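GTP-binding protein (Pyrococcus horikoshii, PDB 1WXQ) probably binds GTP and may hydrolyse nucleotides as an Obg-like P-loop GTPase. Local coordinates at residues M186-L191 / A207-R212; T122-P127 / I232-R237; V6-V11 / V128-F133. One frame throughout, in Å; residues are numbered along the deposited sequence.

In the fold
All three contacts lie within the OBG-type G region. Contacts 2 and 3 are neighbours, with centres about 11 Å apart. His-125 of contact 2 touches both Lys-8 and Asp-130 of contact 3, and Leu-235 packs on Val-128 and Ile-131. Together they hold the start of helix 127-147 between the loop after strand 2-7 and helix 229-241. That loop fits a P-loop pattern that includes Gly-7, so contact 3 probably borders the nucleotide site. Contact 1 lies further off: its centre is about 30 Å from that of contact 2 and 25 Å from that of contact 3, whose nearest atom is about 7 Å away. Its Arg-211 reaches helix 127-147 through Glu-135 and Asp-139.

Contact 1. Residues M186-L191 / A207-R212; sequences MHKLNL and ASEIRR
A salt-bridge network of Lys-188, Glu-209 and Arg-212 joins the end of helix 179-188 to helix 200-214. Lys-188 is stretched out, with CG anti to the backbone N (chi1 -175°) and the rest of the chain extended. This carries NZ over to Glu-209, whose chain it crosses at about a right angle. NZ gives Glu-209 OE1 a weak hydrogen bond of 3.4 Å within a salt bridge. The Glu-209 carboxylate also lies over one face of the Arg-212 guanidinium, offset toward the rim. Arg-212 NH2 is 2.8 Å from Glu-209 OE2, but the oxygen is well out of the guanidinium plane, so only charge holds this pair. One carboxylate thus serves two cations. Lys-188 NZ sits at the guanidinium edge, and its very close approach to the two terminal nitrogens is doubtful. Beside the charges, Leu-189 CD1 rests on Glu-209 CB at 4.2 Å. Helix 179-188 ends here in a Schellman motif, with Asn-190 at the positive-phi position. Close by, Ile-210 packs on Ala-185 and Leu-191 on Phe-206. On another side of helix 200-214, Arg-211 makes salt bridges to Glu-135 and Asp-139 of helix 127-147.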
loop_
_atom_site.group_PDB
_atom_site.type_symbol
_atom_site.label_atom_id
_atom_site.label_comp_id
_atom_site.label_asym_id
_atom_site.label_seq_id
_atom_site.Cartn_x
_atom_site.Cartn_y
_atom_site.Cartn_z
HETATM N N MSE A 186 -12.603 16.704 6.741
HETATM C CA MSE A 186 -13.566 17.723 7.115
HETATM C C MSE A 186 -13.153 19.075 6.565
HETATM O O MSE A 186 -13.957 19.793 5.958
HETATM C CB MSE A 186 -13.668 17.815 8.630
HETATM C CG MSE A 186 -14.356 16.649 9.272
HETATM SE SE MSE A 186 -14.549 16.994 11.149
HETATM C CE MSE A 186 -15.136 18.832 11.061
ATOM N N HIS A 187 -11.890 19.414 6.802
ATOM C CA HIS A 187 -11.327 20.684 6.365
ATOM C C HIS A 187 -11.493 20.839 4.864
ATOM O O HIS A 187 -11.876 21.900 4.381
ATOM C CB HIS A 187 -9.843 20.748 6.760
ATOM C CG HIS A 187 -9.130 21.979 6.289
ATOM N ND1 HIS A 187 -8.646 22.116 5.006
ATOM C CD2 HIS A 187 -8.826 23.134 6.930
ATOM C CE1 HIS A 187 -8.076 23.302 4.877
ATOM N NE2 HIS A 187 -8.173 23.939 6.030
ATOM N N LYS A 188 -11.236 19.759 4.140
ATOM C CA LYS A 188 -11.321 19.750 2.691
ATOM C C LYS A 188 -12.721 19.927 2.119
ATOM O O LYS A 188 -12.875 20.418 1.004
ATOM C CB LYS A 188 -10.723 18.453 2.169
ATOM C CG LYS A 188 -10.630 18.361 0.663
ATOM C CD LYS A 188 -10.023 17.033 0.258
ATOM C CE LYS A 188 -10.080 16.844 -1.244
ATOM N NZ LYS A 188 -9.337 15.620 -1.657
ATOM N N LEU A 189 -13.738 19.523 2.871
ATOM C CA LEU A 189 -15.117 19.630 2.411
ATOM C C LEU A 189 -15.901 20.653 3.227
ATOM O O LEU A 189 -17.129 20.500 3.337
ATOM C CB LEU A 189 -15.805 18.266 2.510
ATOM C CG LEU A 189 -15.173 17.070 1.795
ATOM C CD1 LEU A 189 -15.882 15.793 2.206
ATOM C CD2 LEU A 189 -15.261 17.269 0.285
ATOM N N ASN A 190 -15.200 21.648 3.764
ATOM C CA ASN A 190 -15.832 22.705 4.549
ATOM C C ASN A 190 -16.924 22.169 5.463
ATOM O O ASN A 190 -18.028 22.680 5.502
ATOM C CB ASN A 190 -16.466 23.720 3.592
ATOM C CG ASN A 190 -15.406 24.545 2.918
ATOM O OD1 ASN A 190 -14.401 24.920 3.507
ATOM N ND2 ASN A 190 -15.702 24.908 1.658
ATOM N N LEU A 191 -16.620 21.083 6.182
ATOM C CA LEU A 191 -17.632 20.625 7.127
ATOM C C LEU A 191 -17.484 21.302 8.492
ATOM O O LEU A 191 -16.447 21.858 8.830
ATOM C CB LEU A 191 -17.492 19.110 7.278
ATOM C CG LEU A 191 -17.761 18.363 5.971
ATOM C CD1 LEU A 191 -17.151 16.959 5.964
ATOM C CD2 LEU A 191 -19.252 18.183 5.685
ATOM N N ALA A 207 -17.575 10.166 3.687
ATOM C CA ALA A 207 -17.206 8.754 3.633
ATOM C C ALA A 207 -16.273 8.488 2.451
ATOM O O ALA A 207 -15.235 7.852 2.606
ATOM C CB ALA A 207 -18.464 7.867 3.518
ATOM N N SER A 208 -16.652 8.983 1.277
ATOM C CA SER A 208 -15.857 8.787 0.075
ATOM C C SER A 208 -14.460 9.370 0.259
ATOM O O SER A 208 -13.468 8.761 -0.144
ATOM C CB SER A 208 -16.544 9.439 -1.143
ATOM O OG SER A 208 -17.740 8.744 -1.508
ATOM N N GLU A 209 -14.382 10.539 0.883
ATOM C CA GLU A 209 -13.098 11.167 1.090
ATOM C C GLU A 209 -12.223 10.327 2.007
ATOM O O GLU A 209 -11.004 10.306 1.859
ATOM C CB GLU A 209 -13.279 12.566 1.670
ATOM C CG GLU A 209 -11.975 13.351 1.772
ATOM C CD GLU A 209 -11.093 13.231 0.531
ATOM O OE1 GLU A 209 -11.607 13.370 -0.604
ATOM O OE2 GLU A 209 -9.876 13.005 0.707
ATOM N N ILE A 210 -12.843 9.624 2.947
ATOM C CA ILE A 210 -12.105 8.784 3.883
ATOM C C ILE A 210 -11.555 7.565 3.171
ATOM O O ILE A 210 -10.413 7.164 3.406
ATOM C CB ILE A 210 -13.006 8.337 5.053
ATOM C CG1 ILE A 210 -13.242 9.515 5.999
ATOM C CG2 ILE A 210 -12.370 7.207 5.807
ATOM C CD1 ILE A 210 -11.949 10.062 6.581
ATOM N N ARG A 211 -12.374 6.984 2.292
ATOM C CA ARG A 211 -11.979 5.810 1.533
ATOM C C ARG A 211 -10.753 6.139 0.701
ATOM O O ARG A 211 -9.763 5.420 0.731
ATOM C CB ARG A 211 -13.125 5.359 0.616
ATOM C CG ARG A 211 -12.798 4.163 -0.268
ATOM C CD ARG A 211 -12.275 4.583 -1.634
ATOM N NE ARG A 211 -13.273 5.376 -2.344
ATOM C CZ ARG A 211 -13.132 5.865 -3.576
ATOM N NH1 ARG A 211 -12.023 5.643 -4.266
ATOM N NH2 ARG A 211 -14.103 6.589 -4.115
ATOM N N ARG A 212 -10.835 7.245 -0.032
ATOM C CA ARG A 212 -9.761 7.695 -0.904
ATOM C C ARG A 212 -8.412 7.760 -0.201
ATOM O O ARG A 212 -7.379 7.480 -0.803
ATOM C CB ARG A 212 -10.098 9.069 -1.478
ATOM C CG ARG A 212 -10.369 9.110 -2.989
ATOM C CD ARG A 212 -10.352 10.568 -3.419
ATOM N NE ARG A 212 -9.361 11.266 -2.599
ATOM C CZ ARG A 212 -9.272 12.586 -2.456
ATOM N NH1 ARG A 212 -10.121 13.395 -3.088
ATOM N NH2 ARG A 212 -8.337 13.093 -1.652
#

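Contact 2. Residues T122-P127 / I232-R237; sequences TDYHDP and IKRLVR
Tyr-124 is the first residue of the 122-127 loop to meet helix 229-241, where it faces Arg-234. Its CG is anti to the backbone N (chi1 -174°), and the ring extends toward the helix with OH leading. Arg-234 comes from the opposite direction. Its chain is extended as far as CD and then bends at chi3, which brings the guanidinium to the tyrosine hydroxyl. The ring and guanidinium planes stand 83° apart, so they are not stacked in parallel. Tyr-124 OH and Arg-234 NH2 are modelled 2.5 Å apart. The angle is poor for a hydrogen bond, and at this resolution the short distance carries little weight. Both side chains are exposed, and the detail of their meeting is uncertain.

His-125 turns elsewhere and packs on Lys-8 and Asp-130. Asp-126 follows and reaches Glu-238 of the same helix 229-241. Its OD1 is 5.1 Å from Arg-234 NE, so any attraction there is at long range. The backbone N of Asp-126 lies over one face of the Tyr-124 ring, offset toward the rim.

Pro-127 makes the apolar half of the contact. Its CB meets both methyls of Leu-235, CD2 at 4.1 Å and CD1 at 4.2 Å. The branched end of Leu-235 thus faces the proline. Both residues are buried, while Tyr-124 and Arg-234 form the outer part.

The loop leads from strand 104-110 into helix 127-147. Backbone hydrogen bonds tie Thr-122 to Lys-114 and His-125 to Gly-113. Leu-235 also packs on Val-128 and Ile-131 of helix 127-147, while Val-236 turns to strand 245-249.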
loop_
_atom_site.group_PDB
_atom_site.type_symbol
_atom_site.label_atom_id
_atom_site.label_comp_id
_atom_site.label_asym_id
_atom_site.label_seq_id
_atom_site.Cartn_x
_atom_site.Cartn_y
_atom_site.Cartn_z
ATOM N N THR A 122 -18.108 -14.253 -20.716
ATOM C CA THR A 122 -18.964 -13.314 -21.427
ATOM C C THR A 122 -18.185 -12.750 -22.614
ATOM O O THR A 122 -16.966 -12.904 -22.693
ATOM C CB THR A 122 -19.343 -12.145 -20.540
ATOM O OG1 THR A 122 -20.037 -11.163 -21.319
ATOM C CG2 THR A 122 -18.088 -11.519 -19.947
ATOM N N ASP A 123 -18.880 -12.081 -23.528
ATOM C CA ASP A 123 -18.221 -11.523 -24.695
ATOM C C ASP A 123 -17.371 -10.307 -24.353
ATOM O O ASP A 123 -16.244 -10.178 -24.842
ATOM C CB ASP A 123 -19.235 -11.129 -25.761
ATOM C CG ASP A 123 -18.566 -10.603 -27.019
ATOM O OD1 ASP A 123 -17.895 -11.397 -27.714
ATOM O OD2 ASP A 123 -18.693 -9.394 -27.310
ATOM N N TYR A 124 -17.906 -9.407 -23.531
ATOM C CA TYR A 124 -17.155 -8.218 -23.156
ATOM C C TYR A 124 -17.766 -7.427 -22.016
ATOM O O TYR A 124 -18.911 -6.981 -22.099
ATOM C CB TYR A 124 -16.993 -7.284 -24.350
ATOM C CG TYR A 124 -16.093 -6.109 -24.049
ATOM C CD1 TYR A 124 -14.721 -6.288 -23.889
ATOM C CD2 TYR A 124 -16.613 -4.826 -23.898
ATOM C CE1 TYR A 124 -13.887 -5.219 -23.587
ATOM C CE2 TYR A 124 -15.788 -3.749 -23.595
ATOM C CZ TYR A 124 -14.426 -3.952 -23.440
ATOM O OH TYR A 124 -13.601 -2.893 -23.137
ATOM N N HIS A 125 -16.986 -7.244 -20.958
ATOM C CA HIS A 125 -17.432 -6.483 -19.801
ATOM C C HIS A 125 -16.308 -5.561 -19.350
ATOM O O HIS A 125 -15.286 -6.008 -18.839
ATOM C CB HIS A 125 -17.832 -7.417 -18.661
ATOM C CG HIS A 125 -18.360 -6.698 -17.461
ATOM N ND1 HIS A 125 -19.481 -5.897 -17.509
ATOM C CD2 HIS A 125 -17.912 -6.645 -16.184
ATOM C CE1 HIS A 125 -19.703 -5.382 -16.313
ATOM N NE2 HIS A 125 -18.765 -5.821 -15.490
ATOM N N ASP A 126 -16.518 -4.269 -19.557
ATOM C CA ASP A 126 -15.555 -3.244 -19.209
ATOM C C ASP A 126 -15.106 -3.360 -17.749
ATOM O O ASP A 126 -15.914 -3.252 -16.831
ATOM C CB ASP A 126 -16.183 -1.876 -19.462
ATOM C CG ASP A 126 -15.156 -0.812 -19.800
ATOM O OD1 ASP A 126 -13.943 -1.093 -19.695
ATOM O OD2 ASP A 126 -15.565 0.312 -20.168
ATOM N N PRO A 127 -13.802 -3.595 -17.518
ATOM C CA PRO A 127 -13.254 -3.722 -16.168
ATOM C C PRO A 127 -13.540 -2.465 -15.355
ATOM O O PRO A 127 -13.764 -2.524 -14.139
ATOM C CB PRO A 127 -11.763 -3.909 -16.427
ATOM C CG PRO A 127 -11.750 -4.625 -17.716
ATOM C CD PRO A 127 -12.748 -3.838 -18.514
ATOM N N ILE A 232 -5.568 -2.632 -22.914
ATOM C CA ILE A 232 -4.871 -2.223 -21.699
ATOM C C ILE A 232 -4.777 -0.700 -21.584
ATOM O O ILE A 232 -5.179 -0.102 -20.594
ATOM C CB ILE A 232 -3.469 -2.832 -21.728
ATOM C CG1 ILE A 232 -3.551 -4.353 -21.574
ATOM C CG2 ILE A 232 -2.637 -2.284 -20.554
ATOM C CD1 ILE A 232 -2.223 -5.041 -21.891
ATOM N N LYS A 233 -4.216 -0.084 -22.627
ATOM C CA LYS A 233 -4.017 1.365 -22.688
ATOM C C LYS A 233 -5.324 2.114 -22.472
ATOM O O LYS A 233 -5.333 3.227 -21.960
ATOM C CB LYS A 233 -3.414 1.773 -24.040
ATOM C CG LYS A 233 -3.137 3.268 -24.161
ATOM C CD LYS A 233 -2.667 3.707 -25.559
ATOM C CE LYS A 233 -1.157 3.617 -25.737
ATOM N NZ LYS A 233 -0.636 2.210 -25.758
ATOM N N ARG A 234 -6.434 1.498 -22.844
ATOM C CA ARG A 234 -7.713 2.181 -22.730
ATOM C C ARG A 234 -8.153 2.278 -21.271
ATOM O O ARG A 234 -8.648 3.296 -20.802
ATOM C CB ARG A 234 -8.741 1.387 -23.533
ATOM C CG ARG A 234 -10.104 2.072 -23.577
ATOM C CD ARG A 234 -11.100 1.304 -24.452
ATOM N NE ARG A 234 -11.283 -0.062 -23.945
ATOM C CZ ARG A 234 -11.430 -1.040 -24.859
ATOM N NH1 ARG A 234 -11.389 -0.749 -26.147
ATOM N NH2 ARG A 234 -11.597 -2.303 -24.462
ATOM N N LEU A 235 -7.992 1.145 -20.561
ATOM C CA LEU A 235 -8.372 1.116 -19.155
ATOM C C LEU A 235 -7.420 1.953 -18.301
ATOM O O LEU A 235 -7.819 2.634 -17.366
ATOM C CB LEU A 235 -8.350 -0.340 -18.686
ATOM C CG LEU A 235 -8.509 -0.470 -17.170
ATOM C CD1 LEU A 235 -9.934 -0.165 -16.704
ATOM C CD2 LEU A 235 -8.181 -1.871 -16.655
ATOM N N VAL A 236 -6.117 1.874 -18.637
ATOM C CA VAL A 236 -5.158 2.726 -17.934
ATOM C C VAL A 236 -5.535 4.206 -18.053
ATOM O O VAL A 236 -5.640 4.925 -17.070
ATOM C CB VAL A 236 -3.770 2.500 -18.539
ATOM C CG1 VAL A 236 -2.759 3.439 -17.882
ATOM C CG2 VAL A 236 -3.334 1.064 -18.325
ATOM N N ARG A 237 -5.774 4.646 -19.280
ATOM C CA ARG A 237 -6.155 6.032 -19.536
ATOM C C ARG A 237 -7.405 6.476 -18.798
ATOM O O ARG A 237 -7.393 7.490 -18.104
ATOM C CB ARG A 237 -6.369 6.258 -21.034
ATOM C CG ARG A 237 -5.097 6.343 -21.848
ATOM C CD ARG A 237 -4.436 7.707 -21.757
ATOM N NE ARG A 237 -3.492 7.870 -22.860
ATOM C CZ ARG A 237 -2.255 7.385 -22.864
ATOM N NH1 ARG A 237 -1.796 6.711 -21.813
ATOM N NH2 ARG A 237 -1.487 7.544 -23.932
#

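Contact 3. Residues V6-V11 / V128-F133; sequences VGKPNV and VEDIEF
The carboxylate of Asp-130 is the flat group here, and the chain of Lys-8 crosses one of its faces. Lys-8 CD lies over that face, 3.8 Å from Asp-130 OD1. The chain then descends toward the other oxygen. Lys-8 NZ gives Asp-130 OD2 a hydrogen bond of 3.0 Å within a salt bridge, arriving from above the carboxylate plane, 36° out of it. On the other side of the plane His-125 CD2 is 3.4 Å from Asp-130 OD2. With Lys-8 CG between the backbone N and the carbonyl carbon (chi1 55°), the extended chain rises from the loop toward Asp-130 and crosses its side chain at about a right angle. NZ has further partners in the backbone O of Asp-116 and in Thr-115 OG1. A methionine in place of Lys-8 would probably leave the buried Asp-130 charge without its mate and Asp-116 O without this donor. Lys-8 follows Gly-7 in a loop that fits the P-loop pattern, consistent with GTP binding. Strand 2-7 is paired with strand 104-110 through Val-6. Helix 127-147 turns Asp-130 to the loop and packs Val-128 and Ile-131 against helix 229-241.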
loop_
_atom_site.group_PDB
_atom_site.type_symbol
_atom_site.label_atom_id
_atom_site.label_comp_id
_atom_site.label_asym_id
_atom_site.label_seq_id
_atom_site.Cartn_x
_atom_site.Cartn_y
_atom_site.Cartn_z
ATOM N N VAL A 6 -8.000 -7.714 -3.531
ATOM C CA VAL A 6 -9.407 -7.979 -3.777
ATOM C C VAL A 6 -9.700 -8.116 -5.257
ATOM O O VAL A 6 -8.897 -7.701 -6.088
ATOM C CB VAL A 6 -10.289 -6.825 -3.240
ATOM C CG1 VAL A 6 -10.015 -6.590 -1.767
ATOM C CG2 VAL A 6 -10.003 -5.550 -4.026
ATOM N N GLY A 7 -10.872 -8.664 -5.573
ATOM C CA GLY A 7 -11.270 -8.833 -6.960
ATOM C C GLY A 7 -12.425 -9.810 -7.130
ATOM O O GLY A 7 -12.796 -10.505 -6.195
ATOM N N LYS A 8 -13.019 -9.855 -8.315
ATOM C CA LYS A 8 -14.099 -10.797 -8.541
ATOM C C LYS A 8 -13.422 -12.150 -8.798
ATOM O O LYS A 8 -12.200 -12.218 -8.900
ATOM C CB LYS A 8 -14.942 -10.361 -9.734
ATOM C CG LYS A 8 -14.177 -10.153 -11.019
ATOM C CD LYS A 8 -15.123 -9.672 -12.127
ATOM C CE LYS A 8 -14.414 -9.466 -13.487
ATOM N NZ LYS A 8 -15.381 -9.136 -14.587
ATOM N N PRO A 9 -14.196 -13.248 -8.882
ATOM C CA PRO A 9 -13.537 -14.538 -9.126
ATOM C C PRO A 9 -13.186 -14.742 -10.611
ATOM O O PRO A 9 -13.800 -14.151 -11.493
ATOM C CB PRO A 9 -14.524 -15.529 -8.522
ATOM C CG PRO A 9 -15.830 -14.914 -8.900
ATOM C CD PRO A 9 -15.628 -13.443 -8.581
ATOM N N ASN A 10 -12.181 -15.568 -10.870
ATOM C CA ASN A 10 -11.751 -15.893 -12.234
ATOM C C ASN A 10 -10.964 -14.867 -13.040
ATOM O O ASN A 10 -10.856 -14.991 -14.259
ATOM C CB ASN A 10 -12.970 -16.340 -13.052
ATOM C CG ASN A 10 -13.717 -17.499 -12.402
ATOM O OD1 ASN A 10 -13.102 -18.464 -11.926
ATOM N ND2 ASN A 10 -15.051 -17.411 -12.384
ATOM N N VAL A 11 -10.414 -13.859 -12.365
ATOM C CA VAL A 11 -9.602 -12.849 -13.031
ATOM C C VAL A 11 -8.147 -13.022 -12.579
ATOM O O VAL A 11 -7.256 -12.276 -13.000
ATOM C CB VAL A 11 -10.083 -11.404 -12.696
ATOM C CG1 VAL A 11 -11.543 -11.248 -13.052
ATOM C CG2 VAL A 11 -9.870 -11.098 -11.220
ATOM N N VAL A 128 -13.521 -1.331 -16.048
ATOM C CA VAL A 128 -13.779 -0.032 -15.450
ATOM C C VAL A 128 -15.096 0.052 -14.677
ATOM O O VAL A 128 -15.344 0.982 -13.920
ATOM C CB VAL A 128 -13.983 1.043 -16.553
ATOM C CG1 VAL A 128 -14.540 2.317 -15.938
ATOM C CG2 VAL A 128 -12.663 1.310 -17.290
ATOM N N GLU A 129 -15.906 -0.999 -14.899
ATOM C CA GLU A 129 -17.195 -1.005 -14.238
ATOM C C GLU A 129 -17.106 -1.833 -12.934
ATOM O O GLU A 129 -17.860 -1.613 -11.991
ATOM C CB GLU A 129 -18.341 -1.599 -15.124
ATOM C CG GLU A 129 -18.551 -0.841 -16.439
ATOM C CD GLU A 129 -19.340 0.453 -16.285
ATOM O OE1 GLU A 129 -20.541 0.370 -15.942
ATOM O OE2 GLU A 129 -18.767 1.547 -16.517
ATOM N N ASP A 130 -16.165 -2.775 -12.887
ATOM C CA ASP A 130 -15.968 -3.580 -11.682
ATOM C C ASP A 130 -15.191 -2.730 -10.709
ATOM O O ASP A 130 -15.249 -2.945 -9.504
ATOM C CB ASP A 130 -15.140 -4.835 -11.958
ATOM C CG ASP A 130 -15.888 -5.879 -12.766
ATOM O OD1 ASP A 130 -16.954 -6.344 -12.309
ATOM O OD2 ASP A 130 -15.398 -6.243 -13.860
ATOM N N ILE A 131 -14.439 -1.772 -11.242
ATOM C CA ILE A 131 -13.632 -0.891 -10.405
ATOM C C ILE A 131 -14.594 -0.014 -9.640
ATOM O O ILE A 131 -14.473 0.164 -8.425
ATOM C CB ILE A 131 -12.701 -0.007 -11.261
ATOM C CG1 ILE A 131 -11.760 -0.895 -12.068
ATOM C CG2 ILE A 131 -11.892 0.929 -10.387
ATOM C CD1 ILE A 131 -10.750 -0.117 -12.872
ATOM N N GLU A 132 -15.562 0.526 -10.363
ATOM C CA GLU A 132 -16.553 1.376 -9.743
ATOM C C GLU A 132 -17.388 0.562 -8.752
ATOM O O GLU A 132 -17.737 1.060 -7.683
ATOM C CB GLU A 132 -17.448 2.003 -10.804
ATOM C CG GLU A 132 -17.589 3.490 -10.631
ATOM C CD GLU A 132 -19.020 3.938 -10.710
ATOM O OE1 GLU A 132 -19.658 3.703 -11.768
ATOM O OE2 GLU A 132 -19.501 4.522 -9.709
ATOM N N PHE A 133 -17.691 -0.688 -9.095
ATOM C CA PHE A 133 -18.470 -1.533 -8.200
ATOM C C PHE A 133 -17.809 -1.564 -6.835
ATOM O O PHE A 133 -18.409 -1.151 -5.841
ATOM C CB PHE A 133 -18.582 -2.971 -8.724
ATOM C CG PHE A 133 -19.311 -3.902 -7.777
ATOM C CD1 PHE A 133 -20.699 -3.934 -7.734
ATOM C CD2 PHE A 133 -18.601 -4.710 -6.892
ATOM C CE1 PHE A 133 -21.383 -4.758 -6.820
ATOM C CE2 PHE A 133 -19.274 -5.538 -5.970
ATOM C CZ PHE A 133 -20.672 -5.558 -5.936
#